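Single-stranded DNA-binding protein (Thermus aquaticus, PDB 2FXQ) binds single-stranded DNA and probably recruits partner proteins to sites of DNA replication, recombination and repair, working as a homodimer with two OB domains in each chain. Local coordinates at residues G4-F9 with V131-N136; G12-R17 with D68-G73; L195-R200 with V219-L224. One frame throughout, in Å; residues are numbered along the deposited sequence.

Contact 1 of 3, residues G4-F9 with V131-N136; sequences GLNQVF and VILMGN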
loop_
_atom_site.group_PDB
_atom_site.type_symbol
_atom_site.label_atom_id
_atom_site.label_comp_id
_atom_site.label_asym_id
_atom_site.label_seq_id
_atom_site.Cartn_x
_atom_site.Cartn_y
_atom_site.Cartn_z
ATOM N N GLY A 4 -17.111 -2.545 1.782
ATOM C CA GLY A 4 -16.034 -3.489 1.552
ATOM C C GLY A 4 -14.820 -2.886 0.842
ATOM O O GLY A 4 -14.936 -1.865 0.142
ATOM N N LEU A 5 -13.635 -3.505 1.004
ATOM C CA LEU A 5 -12.480 -3.086 0.212
ATOM C C LEU A 5 -11.797 -4.329 -0.232
ATOM O O LEU A 5 -11.728 -5.307 0.549
ATOM C CB LEU A 5 -11.451 -2.308 1.094
ATOM C CG LEU A 5 -11.744 -0.873 1.439
ATOM C CD1 LEU A 5 -10.626 -0.437 2.413
ATOM C CD2 LEU A 5 -11.804 -0.008 0.155
ATOM N N ASN A 6 -11.225 -4.279 -1.436
ATOM C CA ASN A 6 -10.493 -5.407 -1.954
ATOM C C ASN A 6 -9.452 -4.820 -2.919
ATOM O O ASN A 6 -9.756 -4.491 -4.065
ATOM C CB ASN A 6 -11.495 -6.385 -2.612
ATOM C CG ASN A 6 -10.829 -7.518 -3.421
ATOM O OD1 ASN A 6 -9.584 -7.699 -3.467
ATOM N ND2 ASN A 6 -11.704 -8.315 -4.084
ATOM N N GLN A 7 -8.231 -4.616 -2.417
ATOM C CA GLN A 7 -7.190 -3.908 -3.180
ATOM C C GLN A 7 -5.914 -4.647 -3.084
ATOM O O GLN A 7 -5.550 -5.081 -2.009
ATOM C CB GLN A 7 -6.935 -2.485 -2.570
ATOM C CG GLN A 7 -8.284 -1.677 -2.501
ATOM C CD GLN A 7 -8.106 -0.286 -1.829
ATOM O OE1 GLN A 7 -7.345 -0.169 -0.875
ATOM N NE2 GLN A 7 -8.773 0.751 -2.351
ATOM N N VAL A 8 -5.202 -4.761 -4.209
ATOM C CA VAL A 8 -3.941 -5.482 -4.270
ATOM C C VAL A 8 -2.934 -4.575 -4.996
ATOM O O VAL A 8 -3.304 -3.904 -5.996
ATOM C CB VAL A 8 -4.090 -6.783 -5.170
ATOM C CG1 VAL A 8 -2.719 -7.523 -5.273
ATOM C CG2 VAL A 8 -5.237 -7.663 -4.654
ATOM N N PHE A 9 -1.680 -4.542 -4.508
ATOM C CA PHE A 9 -0.587 -3.755 -5.121
ATOM C C PHE A 9 0.564 -4.690 -5.190
ATOM O O PHE A 9 0.895 -5.344 -4.175
ATOM C CB PHE A 9 -0.205 -2.552 -4.193
ATOM C CG PHE A 9 -1.394 -1.742 -3.744
ATOM C CD1 PHE A 9 -1.740 -0.572 -4.403
ATOM C CD2 PHE A 9 -2.214 -2.177 -2.667
ATOM C CE1 PHE A 9 -2.919 0.153 -4.042
ATOM C CE2 PHE A 9 -3.369 -1.416 -2.290
ATOM C CZ PHE A 9 -3.709 -0.287 -2.976
ATOM N N VAL A 131 -1.947 -6.367 0.238
ATOM C CA VAL A 131 -3.345 -6.495 0.014
ATOM C C VAL A 131 -4.070 -5.705 1.129
ATOM O O VAL A 131 -3.623 -5.717 2.275
ATOM C CB VAL A 131 -3.716 -8.025 0.191
ATOM C CG1 VAL A 131 -5.240 -8.178 0.117
ATOM C CG2 VAL A 131 -3.001 -8.919 -0.920
ATOM N N ILE A 132 -5.157 -4.990 0.770
ATOM C CA ILE A 132 -5.993 -4.324 1.777
ATOM C C ILE A 132 -7.394 -4.916 1.586
ATOM O O ILE A 132 -7.965 -4.845 0.474
ATOM C CB ILE A 132 -6.001 -2.827 1.598
ATOM C CG1 ILE A 132 -4.565 -2.284 1.779
ATOM C CG2 ILE A 132 -6.958 -2.179 2.692
ATOM C CD1 ILE A 132 -4.467 -0.675 1.555
ATOM N N LEU A 133 -7.960 -5.502 2.660
ATOM C CA LEU A 133 -9.313 -6.020 2.559
ATOM C C LEU A 133 -10.111 -5.412 3.700
ATOM O O LEU A 133 -9.593 -5.247 4.811
ATOM C CB LEU A 133 -9.366 -7.565 2.778
ATOM C CG LEU A 133 -8.518 -8.449 1.846
ATOM C CD1 LEU A 133 -8.574 -9.959 2.216
ATOM C CD2 LEU A 133 -8.956 -8.224 0.378
ATOM N N MET A 134 -11.389 -5.162 3.468
ATOM C CA MET A 134 -12.245 -4.858 4.616
ATOM C C MET A 134 -13.534 -5.597 4.362
ATOM O O MET A 134 -14.134 -5.485 3.244
ATOM C CB MET A 134 -12.546 -3.368 4.717
ATOM C CG MET A 134 -13.168 -3.013 6.191
ATOM S SD MET A 134 -13.280 -1.264 6.326
ATOM C CE MET A 134 -11.807 -0.793 7.081
ATOM N N GLY A 135 -14.004 -6.320 5.378
ATOM C CA GLY A 135 -15.239 -7.102 5.178
ATOM C C GLY A 135 -15.757 -7.622 6.522
ATOM O O GLY A 135 -15.527 -6.976 7.547
ATOM N N ASN A 136 -16.475 -8.731 6.513
ATOM C CA ASN A 136 -17.079 -9.273 7.777
ATOM C C ASN A 136 -16.794 -10.726 7.825
ATOM O O ASN A 136 -16.830 -11.397 6.782
ATOM C CB ASN A 136 -18.582 -9.065 7.808
ATOM C CG ASN A 136 -18.934 -7.559 7.925
ATOM O OD1 ASN A 136 -19.009 -6.849 6.922
ATOM N ND2 ASN A 136 -19.070 -7.086 9.148
#

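Contact 2 of 3, residues G12-R17 with D68-G73; sequences GTLTAR and DLLEKG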
loop_
_atom_site.group_PDB
_atom_site.type_symbol
_atom_site.label_atom_id
_atom_site.label_comp_id
_atom_site.label_asym_id
_atom_site.label_seq_id
_atom_site.Cartn_x
_atom_site.Cartn_y
_atom_site.Cartn_z
ATOM N N GLY A 12 6.149 -7.423 -9.540
ATOM C CA GLY A 12 6.773 -8.740 -9.693
ATOM C C GLY A 12 7.370 -8.866 -11.062
ATOM O O GLY A 12 7.146 -8.011 -11.948
ATOM N N THR A 13 8.098 -9.951 -11.281
ATOM C CA THR A 13 8.742 -10.170 -12.553
ATOM C C THR A 13 7.955 -11.228 -13.320
ATOM O O THR A 13 7.547 -12.274 -12.742
ATOM C CB THR A 13 10.128 -10.767 -12.258
ATOM O OG1 THR A 13 10.856 -9.778 -11.540
ATOM C CG2 THR A 13 10.911 -11.022 -13.538
ATOM N N LEU A 14 7.784 -10.993 -14.617
ATOM C CA LEU A 14 7.095 -11.970 -15.461
ATOM C C LEU A 14 7.935 -13.266 -15.651
ATOM O O LEU A 14 9.145 -13.243 -16.016
ATOM C CB LEU A 14 6.761 -11.353 -16.822
ATOM C CG LEU A 14 5.612 -10.319 -16.854
ATOM C CD1 LEU A 14 5.650 -9.560 -18.187
ATOM C CD2 LEU A 14 4.193 -11.012 -16.739
ATOM N N THR A 15 7.288 -14.396 -15.397
ATOM C CA THR A 15 7.956 -15.676 -15.522
ATOM C C THR A 15 7.784 -16.303 -16.876
ATOM O O THR A 15 8.378 -17.353 -17.097
ATOM C CB THR A 15 7.475 -16.709 -14.495
ATOM O OG1 THR A 15 6.037 -16.831 -14.623
ATOM C CG2 THR A 15 7.746 -16.200 -13.085
ATOM N N ALA A 16 6.987 -15.693 -17.754
ATOM C CA ALA A 16 6.840 -16.115 -19.141
ATOM C C ALA A 16 6.392 -14.931 -19.933
ATOM O O ALA A 16 5.815 -13.987 -19.387
ATOM C CB ALA A 16 5.805 -17.286 -19.286
ATOM N N ARG A 17 6.606 -14.961 -21.247
ATOM C CA ARG A 17 6.075 -13.894 -22.086
ATOM C C ARG A 17 4.537 -13.970 -22.154
ATOM O O ARG A 17 4.027 -15.037 -22.499
ATOM C CB ARG A 17 6.679 -14.043 -23.502
ATOM C CG ARG A 17 6.419 -12.878 -24.466
ATOM C CD ARG A 17 6.881 -13.193 -25.919
ATOM N NE ARG A 17 5.953 -14.118 -26.592
ATOM C CZ ARG A 17 6.308 -15.247 -27.199
ATOM N NH1 ARG A 17 7.601 -15.579 -27.279
ATOM N NH2 ARG A 17 5.373 -16.033 -27.772
ATOM N N ASP A 68 0.948 -6.862 -26.845
ATOM C CA ASP A 68 2.168 -7.100 -27.627
ATOM C C ASP A 68 3.437 -6.357 -27.179
ATOM O O ASP A 68 4.351 -6.138 -27.983
ATOM C CB ASP A 68 1.902 -6.840 -29.099
ATOM C CG ASP A 68 1.964 -8.109 -29.895
ATOM O OD1 ASP A 68 0.892 -8.731 -30.080
ATOM O OD2 ASP A 68 3.046 -8.585 -30.323
ATOM N N LEU A 69 3.495 -5.980 -25.903
ATOM C CA LEU A 69 4.542 -5.109 -25.431
ATOM C C LEU A 69 5.359 -5.699 -24.306
ATOM O O LEU A 69 6.426 -5.110 -23.969
ATOM C CB LEU A 69 3.975 -3.764 -24.981
ATOM C CG LEU A 69 3.379 -2.968 -26.149
ATOM C CD1 LEU A 69 2.695 -1.700 -25.629
ATOM C CD2 LEU A 69 4.491 -2.648 -27.210
ATOM N N LEU A 70 4.909 -6.819 -23.714
ATOM C CA LEU A 70 5.579 -7.310 -22.447
ATOM C C LEU A 70 6.499 -8.525 -22.654
ATOM O O LEU A 70 6.240 -9.323 -23.565
ATOM C CB LEU A 70 4.550 -7.651 -21.353
ATOM C CG LEU A 70 3.507 -6.587 -21.062
ATOM C CD1 LEU A 70 2.527 -7.132 -20.034
ATOM C CD2 LEU A 70 4.214 -5.365 -20.608
ATOM N N GLU A 71 7.570 -8.602 -21.842
ATOM C CA GLU A 71 8.598 -9.654 -21.962
ATOM C C GLU A 71 8.755 -10.469 -20.708
ATOM O O GLU A 71 8.618 -9.950 -19.604
ATOM C CB GLU A 71 9.988 -9.052 -22.174
ATOM C CG GLU A 71 10.150 -8.178 -23.418
ATOM C CD GLU A 71 10.312 -8.974 -24.703
ATOM O OE1 GLU A 71 10.577 -8.345 -25.751
ATOM O OE2 GLU A 71 10.138 -10.218 -24.682
ATOM N N LYS A 72 9.149 -11.720 -20.897
ATOM C CA LYS A 72 9.543 -12.557 -19.781
ATOM C C LYS A 72 10.678 -11.858 -19.095
ATOM O O LYS A 72 11.548 -11.309 -19.777
ATOM C CB LYS A 72 10.030 -13.921 -20.316
ATOM C CG LYS A 72 10.678 -14.784 -19.238
ATOM C CD LYS A 72 11.028 -16.161 -19.801
ATOM C CE LYS A 72 11.612 -16.956 -18.622
ATOM N NZ LYS A 72 11.677 -18.374 -18.981
ATOM N N GLY A 73 10.694 -11.835 -17.761
ATOM C CA GLY A 73 11.815 -11.178 -17.090
ATOM C C GLY A 73 11.521 -9.717 -16.735
ATOM O O GLY A 73 12.247 -9.101 -15.967
#

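Contact 3 of 3, residues L195-R200 with V219-L224; sequences LLVIGR and VEALRL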
loop_
_atom_site.group_PDB
_atom_site.type_symbol
_atom_site.label_atom_id
_atom_site.label_comp_id
_atom_site.label_asym_id
_atom_site.label_seq_id
_atom_site.Cartn_x
_atom_site.Cartn_y
_atom_site.Cartn_z
ATOM N N LEU A 195 -13.790 -6.469 9.878
ATOM C CA LEU A 195 -12.358 -6.627 9.964
ATOM C C LEU A 195 -11.692 -5.874 8.820
ATOM O O LEU A 195 -12.050 -6.066 7.647
ATOM C CB LEU A 195 -12.011 -8.111 9.877
ATOM C CG LEU A 195 -10.550 -8.474 10.159
ATOM C CD1 LEU A 195 -10.153 -8.032 11.595
ATOM C CD2 LEU A 195 -10.322 -9.999 9.924
ATOM N N LEU A 196 -10.646 -5.092 9.157
ATOM C CA LEU A 196 -9.720 -4.533 8.148
ATOM C C LEU A 196 -8.422 -5.350 8.147
ATOM O O LEU A 196 -7.854 -5.597 9.222
ATOM C CB LEU A 196 -9.406 -3.077 8.562
ATOM C CG LEU A 196 -8.262 -2.358 7.763
ATOM C CD1 LEU A 196 -8.693 -2.195 6.284
ATOM C CD2 LEU A 196 -7.997 -0.977 8.353
ATOM N N VAL A 197 -7.974 -5.818 6.979
ATOM C CA VAL A 197 -6.747 -6.608 6.941
ATOM C C VAL A 197 -5.748 -5.847 6.076
ATOM O O VAL A 197 -6.110 -5.438 4.971
ATOM C CB VAL A 197 -7.020 -7.846 6.214
ATOM C CG1 VAL A 197 -5.747 -8.786 6.066
ATOM C CG2 VAL A 197 -8.215 -8.655 6.929
ATOM N N ILE A 198 -4.504 -5.725 6.545
ATOM C CA ILE A 198 -3.434 -5.256 5.688
ATOM C C ILE A 198 -2.530 -6.490 5.592
ATOM O O ILE A 198 -2.112 -7.007 6.621
ATOM C CB ILE A 198 -2.644 -4.016 6.260
ATOM C CG1 ILE A 198 -3.547 -2.876 6.854
ATOM C CG2 ILE A 198 -1.544 -3.535 5.212
ATOM C CD1 ILE A 198 -4.358 -2.063 5.882
ATOM N N GLY A 199 -2.280 -6.991 4.395
ATOM C CA GLY A 199 -1.501 -8.211 4.343
ATOM C C GLY A 199 -0.756 -8.328 3.032
ATOM O O GLY A 199 -0.483 -7.336 2.395
ATOM N N ARG A 200 -0.475 -9.556 2.636
ATOM C CA ARG A 200 0.276 -9.786 1.411
ATOM C C ARG A 200 -0.222 -11.101 0.854
ATOM O O ARG A 200 -0.775 -11.928 1.585
ATOM C CB ARG A 200 1.782 -9.844 1.722
ATOM C CG ARG A 200 2.214 -10.880 2.730
ATOM C CD ARG A 200 3.750 -10.801 2.893
ATOM N NE ARG A 200 4.187 -11.731 3.916
ATOM C CZ ARG A 200 5.451 -11.843 4.325
ATOM N NH1 ARG A 200 6.418 -11.119 3.775
ATOM N NH2 ARG A 200 5.758 -12.727 5.240
ATOM N N VAL A 219 -4.199 -14.870 1.434
ATOM C CA VAL A 219 -3.762 -13.590 2.001
ATOM C C VAL A 219 -3.204 -13.919 3.368
ATOM O O VAL A 219 -3.893 -14.568 4.166
ATOM C CB VAL A 219 -4.933 -12.585 2.101
ATOM C CG1 VAL A 219 -4.534 -11.334 2.954
ATOM C CG2 VAL A 219 -5.455 -12.244 0.630
ATOM N N GLU A 220 -1.997 -13.420 3.643
ATOM C CA GLU A 220 -1.466 -13.491 5.002
ATOM C C GLU A 220 -1.688 -12.102 5.611
ATOM O O GLU A 220 -1.247 -11.064 5.031
ATOM C CB GLU A 220 0.016 -13.885 4.971
ATOM C CG GLU A 220 0.589 -13.792 6.403
ATOM C CD GLU A 220 2.109 -13.777 6.487
ATOM O OE1 GLU A 220 2.600 -13.881 7.657
ATOM O OE2 GLU A 220 2.783 -13.646 5.435
ATOM N N ALA A 221 -2.394 -12.025 6.762
ATOM C CA ALA A 221 -2.522 -10.755 7.512
ATOM C C ALA A 221 -1.229 -10.307 8.149
ATOM O O ALA A 221 -0.515 -11.118 8.750
ATOM C CB ALA A 221 -3.592 -10.876 8.596
ATOM N N LEU A 222 -0.860 -9.029 7.959
ATOM C CA LEU A 222 0.271 -8.451 8.656
ATOM C C LEU A 222 -0.219 -7.438 9.705
ATOM O O LEU A 222 0.470 -7.211 10.694
ATOM C CB LEU A 222 1.219 -7.790 7.673
ATOM C CG LEU A 222 1.783 -8.810 6.650
ATOM C CD1 LEU A 222 2.661 -8.056 5.635
ATOM C CD2 LEU A 222 2.611 -9.943 7.343
ATOM N N ARG A 223 -1.396 -6.874 9.496
ATOM C CA ARG A 223 -2.025 -6.026 10.507
ATOM C C ARG A 223 -3.513 -6.343 10.432
ATOM O O ARG A 223 -4.042 -6.615 9.353
ATOM C CB ARG A 223 -1.865 -4.552 10.128
ATOM C CG ARG A 223 -2.410 -3.630 11.223
ATOM C CD ARG A 223 -1.785 -2.225 11.229
ATOM N NE ARG A 223 -2.442 -1.371 12.218
ATOM C CZ ARG A 223 -2.041 -0.123 12.548
ATOM N NH1 ARG A 223 -0.974 0.439 12.026
ATOM N NH2 ARG A 223 -2.711 0.567 13.423
ATOM N N LEU A 224 -4.190 -6.335 11.579
ATOM C CA LEU A 224 -5.625 -6.477 11.609
ATOM C C LEU A 224 -6.203 -5.382 12.544
ATOM O O LEU A 224 -5.646 -5.089 13.603
ATOM C CB LEU A 224 -6.028 -7.857 12.250
ATOM C CG LEU A 224 -5.603 -9.122 11.474
ATOM C CD1 LEU A 224 -6.019 -10.350 12.302
ATOM C CD2 LEU A 224 -6.274 -9.121 10.121
#

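Contact 1 of 3, residues G4-F9 with V131-N136
I132 has the most surface buried here, and its two branches reach different neighbours, with Q7 lying across both. With CG1 anti to the carbonyl carbon (chi1 -62°) and the chain extended beyond it, CD1 comes to lie 4.1 Å from F9 CE2, at an oblique approach to the ring. The other branch, CG2, runs alongside L5, 4.1 Å from L5 CD1. Q7 brings its OE1 to 3.8 Å from I132 CD1, while its NE2 is hydrogen-bonded to E79 OE2 of the second subunit. An alanine in place of this isoleucine is likely to open a gap beside L5 CD1 and leave F9 CE2 without this packing partner. L5 and M134 also lie side by side, with L5 CB 3.9 Å from M134 CB, and the M134 chain bends at its third torsion and packs on L196. Beneath these side chains, strand 5-9 and strand 131-136 run antiparallel at 169°, joining the first strands of the two OB domains within one chain, as equivalent strands join separate subunits in tetrameric bacterial SSBs. L5 and M134 form one hydrogen-bonded pair: L5 N reaches M134 O in its carbonyl plane, and M134 N returns to L5 O at 2.9 Å. Q7 and I132 form the next, the straighter bond being I132 N to Q7 O (2.8 Å, 167° at the hydrogen). On the opposite face, L133 CD2 packs 3.9 Å from N6 OD1, an oxygen that accepts from L82 N.

Contact 2 of 3, residues G12-R17 with D68-G73
L14 and K72 bury the most surface here, L14 through its CD1 methyl against the backbone of the loop 68-73, K72 through its side chain against the backbone of residues 15-17. In L14, CG stands anti to the carbonyl carbon (chi1 -73°) and the nearly extended second torsion carries CD1 to the backbone of the loop, 3.3 Å from E71 O. The same methyl touches L70 at CB, at 3.9 Å, and the two leucine side chains cross at about a right angle. K72 behaves differently. It is fully extended from a first torsion of 171°, which lays its methylenes along the backbone of T15 and A16, with K72 CE 3.6 Å from T15 O. At the root of that chain, K72 CB packs 3.7 Å from R17 N. R17 also starts out extended, and its CG comes within 3.7 Å of L70 O; a bend at its third torsion then turns the guanidinium away, where NH2 forms a salt bridge with D19. The methyl of T13, CG2, rests 3.4 Å from G73 O. One backbone hydrogen bond joins the two segments, G73 N to L14 O at 2.7 Å, with the donor tilted out of the carbonyl plane. G73 has a positive phi of 94°, at which a CB would collide with the carbonyl oxygen of K72, a strain that glycine avoids. Within the first OB domain, the contact joins the end of strand 5-14 to the loop that leads from helix 61-66 into strand 75-84; L14 and L70 both pack against L32 of strand 28-41 and I76 of strand 75-84, and L70 also reaches I104 and P106.

Contact 3 of 3, residues L195-R200 with V219-L224
R200 and E220 are brought together by unlike first torsions: R200 CG sits between the backbone N and the carbonyl carbon (chi1 57°), whereas E220 CG is anti to its N (chi1 174°). Beyond these, both chains extend and run side by side. They belong to the hairpin of strands 194-207 and 213-225, the last two long strands of the second OB domain, and the pairing contains a classic beta bulge. At the bulge, I198 O accepts from both L222 N, at 2.7 Å, and R223 N, both donors in its carbonyl plane; two residues, L222 and R223, stand opposite the single I198, and the register moves by one. I198 N completes the pair with R223 O, almost straight at 173°. G199 is pressed close to the partner strand, its CA 2.9 Å from E220 O; a CB here would clash with that oxygen, so glycine suits the site. The inner face is apolar: V197 sends CG1 to A221 CB at 3.9 Å and CG2 to L224 CD2 at 3.8 Å, and L195 CD2 also meets L224 CD2. These side chains continue onto L157 and V176 of neighbouring strands. On the other face, I198 and R223 lie alongside, CB to CB at 4.0 Å; beyond, R223 forms a salt bridge with E225 and reaches R126 O of the second subunit. L222 packs across the R200 chain, CD1 against R200 CD. The R200 guanidinium, whose NH1 is hydrogen-bonded to A39 O, turns its edge to the glutamate: NE, at 2.8 Å, and NH2 both donate to E220 OE2 in a side-on salt bridge, NE from above the carboxylate plane and NH2 through the syn lone pair.

From the N terminus, strand 5-14 serves contact 1 with its first half and contact 2 with its end. Contact 2 closes first, when the chain returns at 68-73, so its loop falls wholly within the wider one that contact 1 completes at 131-136. The inner closure ties parts of the first OB domain together, whereas the outer joins the first domain to the second. Contact 3 opens only afterwards and closes the long hairpin of the second domain; it crosses neither. Contacts 1 and 3 adjoin, their centres about 9 Å apart, through the pairing of strands 129-137 and 194-207, and both touch the second subunit. Contact 2 lies about 26 Å from contact 1, centre to centre.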